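UPF0434 family protein (PDB 6F5Z) probably activates partner methyltransferases as the archaeal Trm112 subunit, and is seen here bound to the putative methyltransferase Hvo_0019. Local coordinates at residues L18-D23 against Y44-G49; R34-G37 against E42-P45; D7-P12 against P51-P56. One frame throughout, in Å; residues are numbered along the deposited sequence.

Interaction 1: L18-D23 against Y44-G49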
ATOM      1  N   LEU C  18      10.332 -32.589  -0.959  1.00 17.26           N
ATOM      2  CA  LEU C  18      11.749 -32.908  -1.088  1.00 17.24           C
ATOM      3  C   LEU C  18      12.165 -33.734   0.116  1.00 18.88           C
ATOM      4  O   LEU C  18      11.730 -33.485   1.248  1.00 19.72           O
ATOM      5  CB  LEU C  18      12.619 -31.629  -1.087  1.00 16.49           C
ATOM      6  CG  LEU C  18      12.352 -30.716  -2.280  1.00 17.86           C
ATOM      7  CD1 LEU C  18      12.799 -29.265  -1.938  1.00 17.93           C
ATOM      8  CD2 LEU C  18      13.072 -31.196  -3.554  1.00 16.85           C
ATOM      9  N   GLU C  19      13.077 -34.661  -0.111  1.00 16.51           N
ATOM     10  CA  GLU C  19      13.697 -35.455   0.937  1.00 17.89           C
ATOM     11  C   GLU C  19      15.050 -34.788   1.201  1.00 18.97           C
ATOM     12  O   GLU C  19      15.805 -34.557   0.272  1.00 19.00           O
ATOM     13  CB  GLU C  19      13.915 -36.900   0.416  1.00 20.40           C
ATOM     14  CG  GLU C  19      14.701 -37.825   1.333  1.00 31.62           C
ATOM     15  CD  GLU C  19      15.417 -38.983   0.648  1.00 63.25           C
ATOM     16  OE1 GLU C  19      16.463 -39.423   1.177  1.00 59.33           O
ATOM     17  OE2 GLU C  19      14.944 -39.440  -0.419  1.00 57.15           O
ATOM     18  N   LEU C  20      15.374 -34.563   2.470  1.00 16.42           N
ATOM     19  CA  LEU C  20      16.669 -34.010   2.845  1.00 16.60           C
ATOM     20  C   LEU C  20      17.644 -35.122   3.199  1.00 18.36           C
ATOM     21  O   LEU C  20      17.320 -35.991   4.037  1.00 19.44           O
ATOM     22  CB  LEU C  20      16.503 -33.059   4.056  1.00 16.40           C
ATOM     23  CG  LEU C  20      17.788 -32.520   4.699  1.00 18.30           C
ATOM     24  CD1 LEU C  20      18.542 -31.589   3.726  1.00 17.69           C
ATOM     25  CD2 LEU C  20      17.486 -31.818   5.980  1.00 19.83           C
ATOM     26  N   GLU C  21      18.848 -35.052   2.614  1.00 16.18           N
ATOM     27  CA  GLU C  21      19.997 -35.880   2.961  1.00 16.22           C
ATOM     28  C   GLU C  21      21.059 -34.911   3.499  1.00 19.07           C
ATOM     29  O   GLU C  21      21.369 -33.893   2.850  1.00 18.44           O
ATOM     30  CB  GLU C  21      20.568 -36.630   1.760  1.00 18.11           C
ATOM     31  CG  GLU C  21      19.648 -37.708   1.231  1.00 26.20           C
ATOM     32  CD  GLU C  21      20.306 -38.603   0.194  1.00 34.99           C
ATOM     33  OE1 GLU C  21      21.413 -38.259  -0.288  1.00 27.71           O
ATOM     34  OE2 GLU C  21      19.671 -39.612  -0.191  1.00 35.81           O
ATOM     35  N   VAL C  22      21.631 -35.212   4.678  1.00 17.33           N
ATOM     36  CA  VAL C  22      22.625 -34.336   5.296  1.00 17.04           C
ATOM     37  C   VAL C  22      24.001 -34.981   5.297  1.00 19.52           C
ATOM     38  O   VAL C  22      24.153 -36.116   5.768  1.00 21.63           O
ATOM     39  CB  VAL C  22      22.175 -33.994   6.740  1.00 18.37           C
ATOM     40  CG1 VAL C  22      23.192 -33.135   7.466  1.00 17.82           C
ATOM     41  CG2 VAL C  22      20.820 -33.294   6.757  1.00 18.23           C
ATOM     42  N   ASP C  23      25.005 -34.247   4.813  1.00 16.25           N
ATOM     43  CA  ASP C  23      26.375 -34.704   4.886  1.00 18.34           C
ATOM     44  C   ASP C  23      27.158 -33.954   5.922  1.00 22.38           C
ATOM     45  O   ASP C  23      28.091 -34.514   6.474  1.00 23.51           O
ATOM     46  CB  ASP C  23      27.076 -34.631   3.539  1.00 20.67           C
ATOM     47  CG  ASP C  23      26.539 -35.682   2.627  1.00 33.42           C
ATOM     48  OD1 ASP C  23      26.738 -36.891   2.929  1.00 35.00           O
ATOM     49  OD2 ASP C  23      25.840 -35.324   1.690  1.00 36.91           O
ATOM     50  N   TYR C  44      18.832 -31.521  -5.769  1.00 16.19           N
ATOM     51  CA  TYR C  44      19.123 -30.089  -5.580  1.00 16.18           C
ATOM     52  C   TYR C  44      20.192 -30.010  -4.496  1.00 16.65           C
ATOM     53  O   TYR C  44      19.904 -30.285  -3.320  1.00 17.98           O
ATOM     54  CB  TYR C  44      17.839 -29.354  -5.200  1.00 16.44           C
ATOM     55  CG  TYR C  44      16.795 -29.502  -6.290  1.00 15.40           C
ATOM     56  CD1 TYR C  44      16.878 -28.758  -7.466  1.00 17.67           C
ATOM     57  CD2 TYR C  44      15.710 -30.365  -6.138  1.00 16.48           C
ATOM     58  CE1 TYR C  44      15.932 -28.891  -8.475  1.00 16.44           C
ATOM     59  CE2 TYR C  44      14.735 -30.482  -7.134  1.00 16.89           C
ATOM     60  CZ  TYR C  44      14.856 -29.742  -8.304  1.00 17.76           C
ATOM     61  OH  TYR C  44      13.936 -29.822  -9.338  1.00 18.65           O
ATOM     62  N   PRO C  45      21.446 -29.690  -4.856  1.00 15.34           N
ATOM     63  CA  PRO C  45      22.511 -29.737  -3.840  1.00 15.29           C
ATOM     64  C   PRO C  45      22.462 -28.589  -2.866  1.00 18.01           C
ATOM     65  O   PRO C  45      22.071 -27.486  -3.239  1.00 16.92           O
ATOM     66  CB  PRO C  45      23.789 -29.691  -4.674  1.00 17.28           C
ATOM     67  CG  PRO C  45      23.398 -28.850  -5.884  1.00 19.55           C
ATOM     68  CD  PRO C  45      21.953 -29.264  -6.174  1.00 15.69           C
ATOM     69  N   ILE C  46      22.930 -28.827  -1.639  1.00 15.23           N
ATOM     70  CA  ILE C  46      23.100 -27.773  -0.632  1.00 13.95           C
ATOM     71  C   ILE C  46      24.600 -27.662  -0.498  1.00 17.33           C
ATOM     72  O   ILE C  46      25.261 -28.654  -0.142  1.00 16.75           O
ATOM     73  CB  ILE C  46      22.471 -28.163   0.706  1.00 15.56           C
ATOM     74  CG1 ILE C  46      20.949 -28.398   0.542  1.00 14.81           C
ATOM     75  CG2 ILE C  46      22.788 -27.120   1.766  1.00 16.54           C
ATOM     76  CD1 ILE C  46      20.237 -29.093   1.768  1.00 18.04           C
ATOM     77  N   GLU C  47      25.142 -26.494  -0.868  1.00 15.77           N
ATOM     78  CA  GLU C  47      26.567 -26.287  -0.978  1.00 15.30           C
ATOM     79  C   GLU C  47      26.947 -25.156  -0.097  1.00 18.45           C
ATOM     80  O   GLU C  47      26.477 -24.038  -0.309  1.00 17.57           O
ATOM     81  CB  GLU C  47      26.935 -25.970  -2.442  1.00 17.99           C
ATOM     82  CG  GLU C  47      26.471 -27.055  -3.396  1.00 20.50           C
ATOM     83  CD  GLU C  47      26.536 -26.660  -4.857  1.00 31.57           C
ATOM     84  OE1 GLU C  47      26.296 -25.480  -5.198  1.00 25.41           O
ATOM     85  OE2 GLU C  47      26.895 -27.538  -5.664  1.00 37.79           O
ATOM     86  N   ASP C  48      27.754 -25.446   0.931  1.00 18.66           N
ATOM     87  CA  ASP C  48      28.149 -24.438   1.922  1.00 17.52           C
ATOM     88  C   ASP C  48      26.909 -23.673   2.444  1.00 18.73           C
ATOM     89  O   ASP C  48      26.881 -22.416   2.514  1.00 18.55           O
ATOM     90  CB  ASP C  48      29.215 -23.449   1.379  1.00 18.77           C
ATOM     91  CG  ASP C  48      29.889 -22.643   2.476  1.00 27.72           C
ATOM     92  OD1 ASP C  48      29.936 -23.131   3.625  1.00 27.69           O
ATOM     93  OD2 ASP C  48      30.262 -21.462   2.210  1.00 33.40           O
ATOM     94  N   GLY C  49      25.852 -24.435   2.718  1.00 15.85           N
ATOM     95  CA  GLY C  49      24.623 -23.902   3.298  1.00 16.32           C
ATOM     96  C   GLY C  49      23.616 -23.308   2.327  1.00 16.05           C
ATOM     97  O   GLY C  49      22.516 -22.902   2.741  1.00 16.74           O
TER

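Interaction 2: R34-G37 against E42-P45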
ATOM      1  N   ARG C  34      21.751 -32.533   0.296  1.00 15.00           N
ATOM      2  CA  ARG C  34      20.966 -32.365  -0.907  1.00 15.30           C
ATOM      3  C   ARG C  34      19.494 -32.520  -0.579  1.00 15.62           C
ATOM      4  O   ARG C  34      19.130 -33.156   0.408  1.00 16.15           O
ATOM      5  CB  ARG C  34      21.400 -33.353  -2.011  1.00 19.13           C
ATOM      6  CG  ARG C  34      21.217 -34.807  -1.618  1.00 22.98           C
ATOM      7  CD  ARG C  34      22.181 -35.767  -2.353  1.00 24.64           C
ATOM      8  NE  ARG C  34      23.555 -35.303  -2.201  1.00 24.38           N
ATOM      9  CZ  ARG C  34      24.298 -35.487  -1.104  1.00 26.21           C
ATOM     10  NH1 ARG C  34      23.854 -36.250  -0.110  1.00 21.63           N
ATOM     11  NH2 ARG C  34      25.496 -34.935  -1.011  1.00 27.11           N
ATOM     12  N   LEU C  35      18.656 -31.942  -1.437  1.00 15.08           N
ATOM     13  CA  LEU C  35      17.214 -32.033  -1.368  1.00 15.71           C
ATOM     14  C   LEU C  35      16.802 -32.821  -2.604  1.00 16.21           C
ATOM     15  O   LEU C  35      17.187 -32.446  -3.713  1.00 17.87           O
ATOM     16  CB  LEU C  35      16.617 -30.599  -1.402  1.00 15.84           C
ATOM     17  CG  LEU C  35      16.794 -29.882  -0.070  1.00 17.28           C
ATOM     18  CD1 LEU C  35      16.647 -28.345  -0.237  1.00 18.37           C
ATOM     19  CD2 LEU C  35      15.778 -30.375   0.968  1.00 16.28           C
ATOM     20  N   ILE C  36      16.110 -33.937  -2.415  1.00 15.76           N
ATOM     21  CA  ILE C  36      15.772 -34.814  -3.531  1.00 16.38           C
ATOM     22  C   ILE C  36      14.290 -34.843  -3.780  1.00 18.02           C
ATOM     23  O   ILE C  36      13.520 -35.081  -2.859  1.00 18.04           O
ATOM     24  CB  ILE C  36      16.321 -36.238  -3.257  1.00 19.89           C
ATOM     25  CG1 ILE C  36      17.845 -36.217  -3.000  1.00 20.43           C
ATOM     26  CG2 ILE C  36      15.984 -37.172  -4.447  1.00 20.54           C
ATOM     27  CD1 ILE C  36      18.441 -37.531  -2.515  1.00 28.72           C
ATOM     28  N   GLY C  37      13.899 -34.577  -5.029  1.00 17.07           N
ATOM     29  CA  GLY C  37      12.498 -34.614  -5.404  1.00 17.43           C
ATOM     30  C   GLY C  37      11.917 -36.010  -5.217  1.00 19.89           C
ATOM     31  O   GLY C  37      12.402 -36.953  -5.842  1.00 20.55           O
ATOM     32  N   GLU C  42      14.794 -35.437  -8.964  1.00 16.52           N
ATOM     33  CA  GLU C  42      15.838 -34.429  -9.202  1.00 16.47           C
ATOM     34  C   GLU C  42      16.590 -34.131  -7.885  1.00 18.60           C
ATOM     35  O   GLU C  42      16.009 -34.142  -6.803  1.00 19.77           O
ATOM     36  CB  GLU C  42      15.246 -33.142  -9.814  1.00 18.84           C
ATOM     37  CG  GLU C  42      14.695 -33.353 -11.222  1.00 24.84           C
ATOM     38  CD  GLU C  42      15.639 -33.762 -12.343  1.00 32.65           C
ATOM     39  OE1 GLU C  42      16.877 -33.642 -12.187  1.00 30.83           O
ATOM     40  OE2 GLU C  42      15.119 -34.169 -13.410  1.00 32.70           O
ATOM     41  N   VAL C  43      17.904 -33.943  -7.992  1.00 17.82           N
ATOM     42  CA  VAL C  43      18.781 -33.705  -6.851  1.00 17.84           C
ATOM     43  C   VAL C  43      19.175 -32.232  -6.846  1.00 18.21           C
ATOM     44  O   VAL C  43      19.799 -31.772  -7.799  1.00 19.87           O
ATOM     45  CB  VAL C  43      20.025 -34.634  -6.882  1.00 21.61           C
ATOM     46  CG1 VAL C  43      20.957 -34.327  -5.692  1.00 21.64           C
ATOM     47  CG2 VAL C  43      19.605 -36.115  -6.873  1.00 22.33           C
ATOM     48  N   TYR C  44      18.832 -31.521  -5.769  1.00 16.19           N
ATOM     49  CA  TYR C  44      19.123 -30.089  -5.580  1.00 16.18           C
ATOM     50  C   TYR C  44      20.192 -30.010  -4.496  1.00 16.65           C
ATOM     51  O   TYR C  44      19.904 -30.285  -3.320  1.00 17.98           O
ATOM     52  CB  TYR C  44      17.839 -29.354  -5.200  1.00 16.44           C
ATOM     53  CG  TYR C  44      16.795 -29.502  -6.290  1.00 15.40           C
ATOM     54  CD1 TYR C  44      16.878 -28.758  -7.466  1.00 17.67           C
ATOM     55  CD2 TYR C  44      15.710 -30.365  -6.138  1.00 16.48           C
ATOM     56  CE1 TYR C  44      15.932 -28.891  -8.475  1.00 16.44           C
ATOM     57  CE2 TYR C  44      14.735 -30.482  -7.134  1.00 16.89           C
ATOM     58  CZ  TYR C  44      14.856 -29.742  -8.304  1.00 17.76           C
ATOM     59  OH  TYR C  44      13.936 -29.822  -9.338  1.00 18.65           O
ATOM     60  N   PRO C  45      21.446 -29.690  -4.856  1.00 15.34           N
ATOM     61  CA  PRO C  45      22.511 -29.737  -3.840  1.00 15.29           C
ATOM     62  C   PRO C  45      22.462 -28.589  -2.866  1.00 18.01           C
ATOM     63  O   PRO C  45      22.071 -27.486  -3.239  1.00 16.92           O
ATOM     64  CB  PRO C  45      23.789 -29.691  -4.674  1.00 17.28           C
ATOM     65  CG  PRO C  45      23.398 -28.850  -5.884  1.00 19.55           C
ATOM     66  CD  PRO C  45      21.953 -29.264  -6.174  1.00 15.69           C
TER

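Interaction 3: D7-P12 against P51-P56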
ATOM      1  N   ASP C   7      11.024 -26.522   5.843  1.00 19.08           N
ATOM      2  CA  ASP C   7       9.679 -27.064   5.915  1.00 20.92           C
ATOM      3  C   ASP C   7       8.778 -26.547   4.815  1.00 23.64           C
ATOM      4  O   ASP C   7       7.837 -27.260   4.450  1.00 25.97           O
ATOM      5  CB  ASP C   7       9.061 -26.860   7.306  1.00 23.00           C
ATOM      6  CG  ASP C   7       8.813 -25.414   7.727  1.00 31.02           C
ATOM      7  OD1 ASP C   7       9.482 -24.517   7.192  1.00 27.65           O
ATOM      8  OD2 ASP C   7       7.926 -25.186   8.582  1.00 42.91           O
ATOM      9  N   ILE C   8       9.070 -25.348   4.261  1.00 18.25           N
ATOM     10  CA  ILE C   8       8.214 -24.794   3.214  1.00 18.08           C
ATOM     11  C   ILE C   8       8.816 -24.900   1.831  1.00 20.52           C
ATOM     12  O   ILE C   8       8.247 -24.360   0.879  1.00 19.08           O
ATOM     13  CB  ILE C   8       7.777 -23.350   3.531  1.00 19.39           C
ATOM     14  CG1 ILE C   8       8.984 -22.393   3.544  1.00 19.96           C
ATOM     15  CG2 ILE C   8       6.947 -23.322   4.828  1.00 20.72           C
ATOM     16  CD1 ILE C   8       8.600 -20.886   3.480  1.00 21.62           C
ATOM     17  N   LEU C   9       9.980 -25.549   1.700  1.00 17.06           N
ATOM     18  CA  LEU C   9      10.564 -25.720   0.385  1.00 15.90           C
ATOM     19  C   LEU C   9       9.917 -26.887  -0.344  1.00 17.77           C
ATOM     20  O   LEU C   9       9.477 -27.846   0.290  1.00 19.50           O
ATOM     21  CB  LEU C   9      12.072 -25.971   0.489  1.00 16.51           C
ATOM     22  CG  LEU C   9      12.912 -24.837   1.106  1.00 19.98           C
ATOM     23  CD1 LEU C   9      14.389 -25.251   1.169  1.00 21.37           C
ATOM     24  CD2 LEU C   9      12.781 -23.519   0.289  1.00 20.11           C
ATOM     25  N   CYS C  10       9.886 -26.807  -1.662  1.00 15.83           N
ATOM     26  CA  CYS C  10       9.359 -27.883  -2.472  1.00 17.19           C
ATOM     27  C   CYS C  10      10.101 -27.952  -3.771  1.00 17.72           C
ATOM     28  O   CYS C  10      10.875 -27.058  -4.122  1.00 16.90           O
ATOM     29  CB  CYS C  10       7.865 -27.710  -2.697  1.00 18.23           C
ATOM     30  SG  CYS C  10       7.463 -26.239  -3.660  1.00 21.62           S
ATOM     31  N   ASP C  11       9.929 -29.076  -4.501  1.00 15.73           N
ATOM     32  CA  ASP C  11      10.578 -29.214  -5.774  1.00 15.41           C
ATOM     33  C   ASP C  11      10.065 -28.120  -6.721  1.00 16.35           C
ATOM     34  O   ASP C  11       8.874 -27.998  -6.893  1.00 17.86           O
ATOM     35  CB  ASP C  11      10.243 -30.596  -6.351  1.00 16.87           C
ATOM     36  CG  ASP C  11      11.094 -31.028  -7.520  1.00 20.59           C
ATOM     37  OD1 ASP C  11      11.441 -30.166  -8.372  1.00 19.48           O
ATOM     38  OD2 ASP C  11      11.359 -32.246  -7.636  1.00 18.24           O
ATOM     39  N   PRO C  12      10.928 -27.280  -7.295  1.00 16.71           N
ATOM     40  CA  PRO C  12      10.421 -26.214  -8.189  1.00 17.15           C
ATOM     41  C   PRO C  12       9.716 -26.740  -9.420  1.00 22.24           C
ATOM     42  O   PRO C  12       8.872 -26.029  -9.960  1.00 22.24           O
ATOM     43  CB  PRO C  12      11.686 -25.451  -8.585  1.00 19.45           C
ATOM     44  CG  PRO C  12      12.829 -26.437  -8.391  1.00 23.52           C
ATOM     45  CD  PRO C  12      12.404 -27.250  -7.183  1.00 18.33           C
ATOM     46  N   PRO C  51      21.162 -23.967  -0.789  1.00 14.52           N
ATOM     47  CA  PRO C  51      20.535 -24.901  -1.712  1.00 13.51           C
ATOM     48  C   PRO C  51      20.495 -24.301  -3.115  1.00 16.98           C
ATOM     49  O   PRO C  51      20.166 -23.103  -3.270  1.00 16.55           O
ATOM     50  CB  PRO C  51      19.110 -25.053  -1.178  1.00 16.38           C
ATOM     51  CG  PRO C  51      19.149 -24.481   0.199  1.00 18.62           C
ATOM     52  CD  PRO C  51      20.187 -23.426   0.173  1.00 16.35           C
ATOM     53  N   ASN C  52      20.778 -25.129  -4.130  1.00 15.42           N
ATOM     54  CA  ASN C  52      20.645 -24.691  -5.505  1.00 15.10           C
ATOM     55  C   ASN C  52      19.382 -25.358  -6.014  1.00 16.01           C
ATOM     56  O   ASN C  52      19.390 -26.539  -6.394  1.00 16.36           O
ATOM     57  CB  ASN C  52      21.870 -25.031  -6.352  1.00 15.22           C
ATOM     58  CG  ASN C  52      21.741 -24.405  -7.718  1.00 17.29           C
ATOM     59  OD1 ASN C  52      20.640 -24.209  -8.249  1.00 16.46           O
ATOM     60  ND2 ASN C  52      22.870 -24.124  -8.346  1.00 19.20           N
ATOM     61  N   LEU C  53      18.271 -24.585  -5.990  1.00 15.02           N
ATOM     62  CA  LEU C  53      16.948 -25.043  -6.359  1.00 15.61           C
ATOM     63  C   LEU C  53      16.544 -24.547  -7.749  1.00 18.28           C
ATOM     64  O   LEU C  53      15.340 -24.423  -8.029  1.00 17.55           O
ATOM     65  CB  LEU C  53      15.903 -24.708  -5.281  1.00 16.23           C
ATOM     66  CG  LEU C  53      16.036 -25.582  -4.032  1.00 17.13           C
ATOM     67  CD1 LEU C  53      15.502 -24.890  -2.802  1.00 17.58           C
ATOM     68  CD2 LEU C  53      15.302 -26.882  -4.207  1.00 18.38           C
ATOM     69  N   LEU C  54      17.547 -24.301  -8.615  1.00 15.73           N
ATOM     70  CA  LEU C  54      17.243 -24.013 -10.007  1.00 16.35           C
ATOM     71  C   LEU C  54      16.726 -25.304 -10.624  1.00 21.17           C
ATOM     72  O   LEU C  54      17.257 -26.387 -10.329  1.00 21.02           O
ATOM     73  CB  LEU C  54      18.491 -23.606 -10.801  1.00 17.88           C
ATOM     74  CG  LEU C  54      19.035 -22.232 -10.542  1.00 18.96           C
ATOM     75  CD1 LEU C  54      20.367 -22.102 -11.194  1.00 19.46           C
ATOM     76  CD2 LEU C  54      18.083 -21.153 -11.101  1.00 18.11           C
ATOM     77  N   PRO C  55      15.824 -25.195 -11.616  1.00 21.90           N
ATOM     78  CA  PRO C  55      15.413 -26.390 -12.374  1.00 22.41           C
ATOM     79  C   PRO C  55      16.637 -27.045 -12.999  1.00 25.57           C
ATOM     80  O   PRO C  55      17.614 -26.354 -13.308  1.00 24.98           O
ATOM     81  CB  PRO C  55      14.527 -25.811 -13.480  1.00 25.18           C
ATOM     82  CG  PRO C  55      14.030 -24.562 -12.945  1.00 29.72           C
ATOM     83  CD  PRO C  55      15.142 -23.987 -12.126  1.00 24.21           C
ATOM     84  N   PRO C  56      16.658 -28.390 -13.108  1.00 25.88           N
ATOM     85  CA  PRO C  56      17.853 -29.078 -13.646  1.00 27.68           C
ATOM     86  C   PRO C  56      18.381 -28.565 -14.994  1.00 33.98           C
ATOM     87  O   PRO C  56      19.604 -28.544 -15.186  1.00 34.67           O
ATOM     88  CB  PRO C  56      17.411 -30.557 -13.724  1.00 29.49           C
ATOM     89  CG  PRO C  56      15.901 -30.525 -13.622  1.00 32.91           C
ATOM     90  CD  PRO C  56      15.600 -29.353 -12.732  1.00 28.55           C
TER

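Interaction 1: L18-D23 against Y44-G49
The phenolic OH of Tyr44 is hydrogen-bonded to OD1 of Asp11, which fixes the far end of the ring that Leu18 touches. Leu18 CD2 lies 3.8 Å from Tyr44 CD2, approaching the ring obliquely while the two side chains cross at about a right angle; CE2 is the next ring atom in line. Two residues further along each strand, Leu20 CD1 meets Ile46 CD1 at 3.6 Å, methyl against methyl. Leu20 CG stands anti to the backbone N (chi1 173°), unlike that of Leu18, and with this rotamer CD1 reaches the isoleucine.

Strands 18-22 and 43-47 are not neighbours in the antiparallel sheet: strand 33-37 runs between them, and Leu35 from that middle strand touches Leu18, Leu20 and Ile46. Leu18 O is hydrogen-bonded to a glycerol, probably from the crystallisation liquor. No hydrogen bond joins the two segments directly. The backbone bonds of strand 33-37 set their spacing, and the contact itself is dispersion packing of methyls and ring on one face of the sheet, while the tyrosine hydroxyl takes its polar partner from elsewhere.

Interaction 2: R34-G37 against E42-P45
Tyr44 and Leu35 face each other as an antiparallel hydrogen-bonded pair, their CA atoms 5.0 Å apart. Leu35 N donates to Tyr44 O at 2.8 Å, with the donor tilted somewhat out of that carbonyl's plane. The return bond, from Tyr44 N to Leu35 O, is equally short and arrives nearly in line with the C=O (161° at the oxygen). That same Leu35 O sits at the edge of the tyrosine ring, 3.5 Å from Tyr44 CD2 and near the ring plane. Leu35 CB and Tyr44 CB stand 4.2 Å apart on the face that both side chains share. Two residues on, Gly37 N donates to Glu42 O in the plane of the carbonyl, and the Glu42 backbone N is bonded to Thr40 OG1 in the connecting turn.

Strands 33-37 and 43-47 thus form a beta hairpin in the middle of the four-stranded sheet, in a protein whose family belongs to the zinc beta-ribbon clan; the segments 34-37 and 43-45 run nearly antiparallel, 163° between their directions. Backbone hydrogen bonds of Arg34 with Glu21 and Ile36 with Glu19 add strand 18-22 on the other side of strand 33-37, and Pro45 bonds to Asn52 on the other flank.

Val43 occupies the face opposite to Leu35 and Tyr44. Its CG1, anti to the backbone N, comes within 3.8 Å of both Arg34 CB and Arg34 CD, the two side chains lying side by side and pointing the same way. Arg34 sets out with CG between its backbone N and carbonyl carbon (chi1 62°) and bends again at chi3, which lays the aliphatic stem along the valine and leaves CG1 at the guanidinium edge, near its plane. Beyond that stem the guanidinium makes salt bridges to Asp23 through NH2 and to Glu21 through NH1.

Interaction 3: D7-P12 against P51-P56
Leu53 spreads its two methyls over the loop of residues 7-12, one to Leu9 and one to Pro12. Its CD1 lies 4.1 Å from Leu9 CD1, the two leucines crossing at a slant, and its CD2 stands 4.2 Å from Pro12 CD, the proline ring meeting the leucine chain at about a right angle. The rotamer of Leu53, with CG anti to the carbonyl carbon (chi1 -73°), turns its methyls toward Leu9 and Pro12. The proline is also pressed against the backbone of Leu53: Pro12 CG comes to 3.2 Å from Leu53 O, a close approach of a ring CH2 to a carbonyl oxygen.

Leu53 is the middle residue of an Asx turn, in which Leu54 N donates to Asn52 OD1 at 3.1 Å, in the plane of the side-chain carbonyl. Leu53 and Pro12 also pack on Tyr44 of strand 43-47, which ties both loops to the sheet.

The same two loops bind the methyltransferase chain. Backbone groups of Ile8, Cys10, Pro51 and Leu53 are hydrogen-bonded to it, and Asp7 makes a salt bridge to Arg64 of the methyltransferase.

Between the loops themselves there is no hydrogen bond. Apolar side chains and the proline ring hold them together, and since both loops spend backbone polar groups on the partner chain, their packing against each other is consistent with presenting a joint docking edge to the methyltransferase.

How the interactions relate
Interactions 1 and 2 hold the same sheet: interaction 2 joins adjacent strands by backbone bonds, whereas interaction 1 reaches over the middle strand by side chains alone. Both are partly buried, and in interaction 2 the Arg34 and Val43 side leans toward the surface, where the guanidinium is salt-bridged. Interaction 3 is buried and almost wholly apolar, and it brings together loops from the two ends of the chain, enclosing the other two contacts in sequence. Tyr44 belongs to interactions 1 and 2 and packs on the loops of interaction 3, to which Asn52 N also links strand 43-47 through Pro45 O. Interaction 3 lies at the interface with the methyltransferase, whereas no other chain touches the segments of interaction 2.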